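Local coordinates for pesticidial crystal protein CRY2AA (Bacillus thuringiensis serovar kurstaki, PDB 1I5P), which binds midgut epithelial cells of dipteran and lepidopteran insect larvae and promotes their colloid-osmotic lysis, at residues I496-A501 and M620-V625. Sequence-based numbering, arbitrary orientation.
Sequences ISPIHA and MNIMFV
I496 and I622 project from the same face of the sheet and cross at a slant, their CB atoms 3.9 Å apart. The I496 branches divide the work. CG1 is anti to the carbonyl carbon (chi1 -67°), and its extended arm carries CD1 to 3.8 Å from F624 CE1, meeting the ring obliquely. CG2 of I496 faces I622 CD1. Y534 of strand 530-537 packs on both isoleucines, and the F624 ring stacks with F494. The P498 ring comes to I622 from another direction, roughly square to that of I496, with its CG 4.3 Å from I622 CG1. P498 CD also rests 3.4 Å from M620 O.

The two isoleucines are an antiparallel hydrogen-bonded pair. They join the end of strand 493-496 to strand 617-626 in the C-terminal delta-endotoxin domain, a lectin-like jelly-roll sandwich. A type I turn, S497 to H500, then leads the chain away from strand 617-626. S497 OG accepts from I499 N, an ST turn.

I496 N donates to I622 O at 2.8 Å, in the carbonyl plane. The return bond, I622 N to I496 O, is weak at 3.3 Å. I622 N also gives a weak bond to N621 OD1, so its hydrogen is shared. M620 and N621 form a classic beta bulge opposite R548.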
ATOM      1  N   ILE A 496      -4.265  -3.099  12.097  1.00 11.51           N
ATOM      2  CA  ILE A 496      -2.925  -3.638  12.274  1.00 11.22           C
ATOM      3  C   ILE A 496      -2.727  -4.669  11.180  1.00 11.35           C
ATOM      4  O   ILE A 496      -3.486  -5.631  11.095  1.00 11.62           O
ATOM      5  CB  ILE A 496      -2.740  -4.378  13.623  1.00 12.38           C
ATOM      6  CG1 ILE A 496      -2.837  -3.398  14.794  1.00 11.26           C
ATOM      7  CG2 ILE A 496      -1.379  -5.082  13.632  1.00  6.42           C
ATOM      8  CD1 ILE A 496      -2.634  -4.069  16.159  1.00 10.78           C
ATOM      9  N   SER A 497      -1.723  -4.466  10.336  1.00 12.89           N
ATOM     10  CA  SER A 497      -1.461  -5.419   9.278  1.00 13.43           C
ATOM     11  C   SER A 497      -0.981  -6.712   9.907  1.00 14.60           C
ATOM     12  O   SER A 497      -0.107  -6.702  10.784  1.00 14.25           O
ATOM     13  CB  SER A 497      -0.382  -4.902   8.321  1.00 13.53           C
ATOM     14  OG  SER A 497       0.083  -5.960   7.500  1.00 13.64           O
ATOM     15  N   PRO A 498      -1.550  -7.843   9.475  1.00 13.35           N
ATOM     16  CA  PRO A 498      -1.162  -9.147  10.003  1.00 13.46           C
ATOM     17  C   PRO A 498       0.317  -9.401   9.768  1.00 13.47           C
ATOM     18  O   PRO A 498       0.913 -10.256  10.413  1.00 11.06           O
ATOM     19  CB  PRO A 498      -2.050 -10.103   9.216  1.00 15.28           C
ATOM     20  CG  PRO A 498      -3.306  -9.304   9.043  1.00 13.37           C
ATOM     21  CD  PRO A 498      -2.737  -7.967   8.610  1.00 14.96           C
ATOM     22  N   ILE A 499       0.910  -8.651   8.843  1.00 13.78           N
ATOM     23  CA  ILE A 499       2.324  -8.819   8.524  1.00 13.68           C
ATOM     24  C   ILE A 499       3.222  -8.255   9.622  1.00 13.09           C
ATOM     25  O   ILE A 499       4.345  -8.728   9.825  1.00 13.93           O
ATOM     26  CB  ILE A 499       2.694  -8.118   7.187  1.00 16.32           C
ATOM     27  CG1 ILE A 499       1.770  -8.601   6.058  1.00 17.59           C
ATOM     28  CG2 ILE A 499       4.162  -8.373   6.852  1.00 11.90           C
ATOM     29  CD1 ILE A 499       1.604 -10.107   5.969  1.00 19.01           C
ATOM     30  N   HIS A 500       2.711  -7.256  10.336  1.00 11.60           N
ATOM     31  CA  HIS A 500       3.461  -6.585  11.398  1.00 13.34           C
ATOM     32  C   HIS A 500       3.310  -7.269  12.750  1.00 14.31           C
ATOM     33  O   HIS A 500       2.915  -6.646  13.741  1.00 14.25           O
ATOM     34  CB  HIS A 500       3.000  -5.133  11.494  1.00 12.45           C
ATOM     35  CG  HIS A 500       3.225  -4.348  10.239  1.00 14.31           C
ATOM     36  ND1 HIS A 500       2.551  -3.177   9.961  1.00 12.75           N
ATOM     37  CD2 HIS A 500       4.079  -4.545   9.207  1.00 16.18           C
ATOM     38  CE1 HIS A 500       2.982  -2.687   8.814  1.00 15.65           C
ATOM     39  NE2 HIS A 500       3.910  -3.497   8.335  1.00 16.06           N
ATOM     40  N   ALA A 501       3.639  -8.552  12.787  1.00 13.91           N
ATOM     41  CA  ALA A 501       3.531  -9.320  14.013  1.00 14.11           C
ATOM     42  C   ALA A 501       4.772  -9.221  14.880  1.00 13.85           C
ATOM     43  O   ALA A 501       5.860  -8.892  14.405  1.00 12.88           O
ATOM     44  CB  ALA A 501       3.256 -10.777  13.683  1.00 13.80           C
ATOM     45  N   MET A 620      -6.201 -11.609   7.052  1.00 14.63           N
ATOM     46  CA  MET A 620      -6.109 -10.423   6.203  1.00 13.06           C
ATOM     47  C   MET A 620      -6.000  -9.053   6.863  1.00 12.93           C
ATOM     48  O   MET A 620      -5.242  -8.200   6.391  1.00 12.80           O
ATOM     49  CB  MET A 620      -7.271 -10.449   5.214  1.00 13.97           C
ATOM     50  CG  MET A 620      -7.254 -11.713   4.359  1.00 12.29           C
ATOM     51  SD  MET A 620      -8.743 -11.937   3.402  1.00 12.97           S
ATOM     52  CE  MET A 620      -8.454 -10.712   2.115  1.00 10.51           C
ATOM     53  N   ASN A 621      -6.764  -8.818   7.928  1.00 11.71           N
ATOM     54  CA  ASN A 621      -6.685  -7.541   8.626  1.00 12.17           C
ATOM     55  C   ASN A 621      -7.131  -7.673  10.072  1.00 13.13           C
ATOM     56  O   ASN A 621      -7.936  -8.539  10.421  1.00 12.06           O
ATOM     57  CB  ASN A 621      -7.535  -6.464   7.940  1.00 11.97           C
ATOM     58  CG  ASN A 621      -6.947  -5.055   8.110  1.00 15.61           C
ATOM     59  OD1 ASN A 621      -6.127  -4.807   9.000  1.00 11.81           O
ATOM     60  ND2 ASN A 621      -7.371  -4.128   7.251  1.00 12.22           N
ATOM     61  N   ILE A 622      -6.590  -6.795  10.904  1.00 13.16           N
ATOM     62  CA  ILE A 622      -6.910  -6.762  12.319  1.00 13.93           C
ATOM     63  C   ILE A 622      -7.450  -5.363  12.548  1.00 14.24           C
ATOM     64  O   ILE A 622      -6.730  -4.378  12.374  1.00 15.73           O
ATOM     65  CB  ILE A 622      -5.636  -6.983  13.177  1.00 13.97           C
ATOM     66  CG1 ILE A 622      -5.018  -8.344  12.844  1.00 13.53           C
ATOM     67  CG2 ILE A 622      -5.975  -6.901  14.663  1.00 11.44           C
ATOM     68  CD1 ILE A 622      -3.585  -8.514  13.357  1.00 13.28           C
ATOM     69  N   MET A 623      -8.714  -5.260  12.925  1.00 13.54           N
ATOM     70  CA  MET A 623      -9.281  -3.941  13.141  1.00 18.10           C
ATOM     71  C   MET A 623     -10.037  -3.766  14.440  1.00 16.04           C
ATOM     72  O   MET A 623     -10.898  -4.574  14.793  1.00 15.78           O
ATOM     73  CB  MET A 623     -10.184  -3.550  11.971  1.00 19.58           C
ATOM     74  CG  MET A 623     -11.114  -4.638  11.536  1.00 29.28           C
ATOM     75  SD  MET A 623     -10.543  -5.411  10.024  1.00 32.70           S
ATOM     76  CE  MET A 623     -12.115  -5.980   9.386  1.00 26.54           C
ATOM     77  N   PHE A 624      -9.683  -2.698  15.151  1.00 15.31           N
ATOM     78  CA  PHE A 624     -10.320  -2.350  16.413  1.00 14.46           C
ATOM     79  C   PHE A 624     -11.300  -1.232  16.092  1.00 14.13           C
ATOM     80  O   PHE A 624     -10.914  -0.176  15.579  1.00 12.75           O
ATOM     81  CB  PHE A 624      -9.283  -1.876  17.432  1.00 15.40           C
ATOM     82  CG  PHE A 624      -8.259  -2.917  17.775  1.00 16.76           C
ATOM     83  CD1 PHE A 624      -7.202  -3.175  16.917  1.00 16.33           C
ATOM     84  CD2 PHE A 624      -8.370  -3.663  18.944  1.00 18.27           C
ATOM     85  CE1 PHE A 624      -6.265  -4.161  17.214  1.00 16.95           C
ATOM     86  CE2 PHE A 624      -7.433  -4.659  19.251  1.00 15.75           C
ATOM     87  CZ  PHE A 624      -6.382  -4.903  18.379  1.00 16.57           C
ATOM     88  N   VAL A 625     -12.567  -1.477  16.388  1.00 13.06           N
ATOM     89  CA  VAL A 625     -13.615  -0.516  16.101  1.00 14.49           C
ATOM     90  C   VAL A 625     -14.329  -0.096  17.385  1.00 13.64           C
ATOM     91  O   VAL A 625     -14.573  -0.923  18.264  1.00 13.82           O
ATOM     92  CB  VAL A 625     -14.631  -1.143  15.115  1.00 14.97           C
ATOM     93  CG1 VAL A 625     -15.689  -0.129  14.725  1.00 16.95           C
ATOM     94  CG2 VAL A 625     -13.884  -1.659  13.882  1.00 13.82           C
TER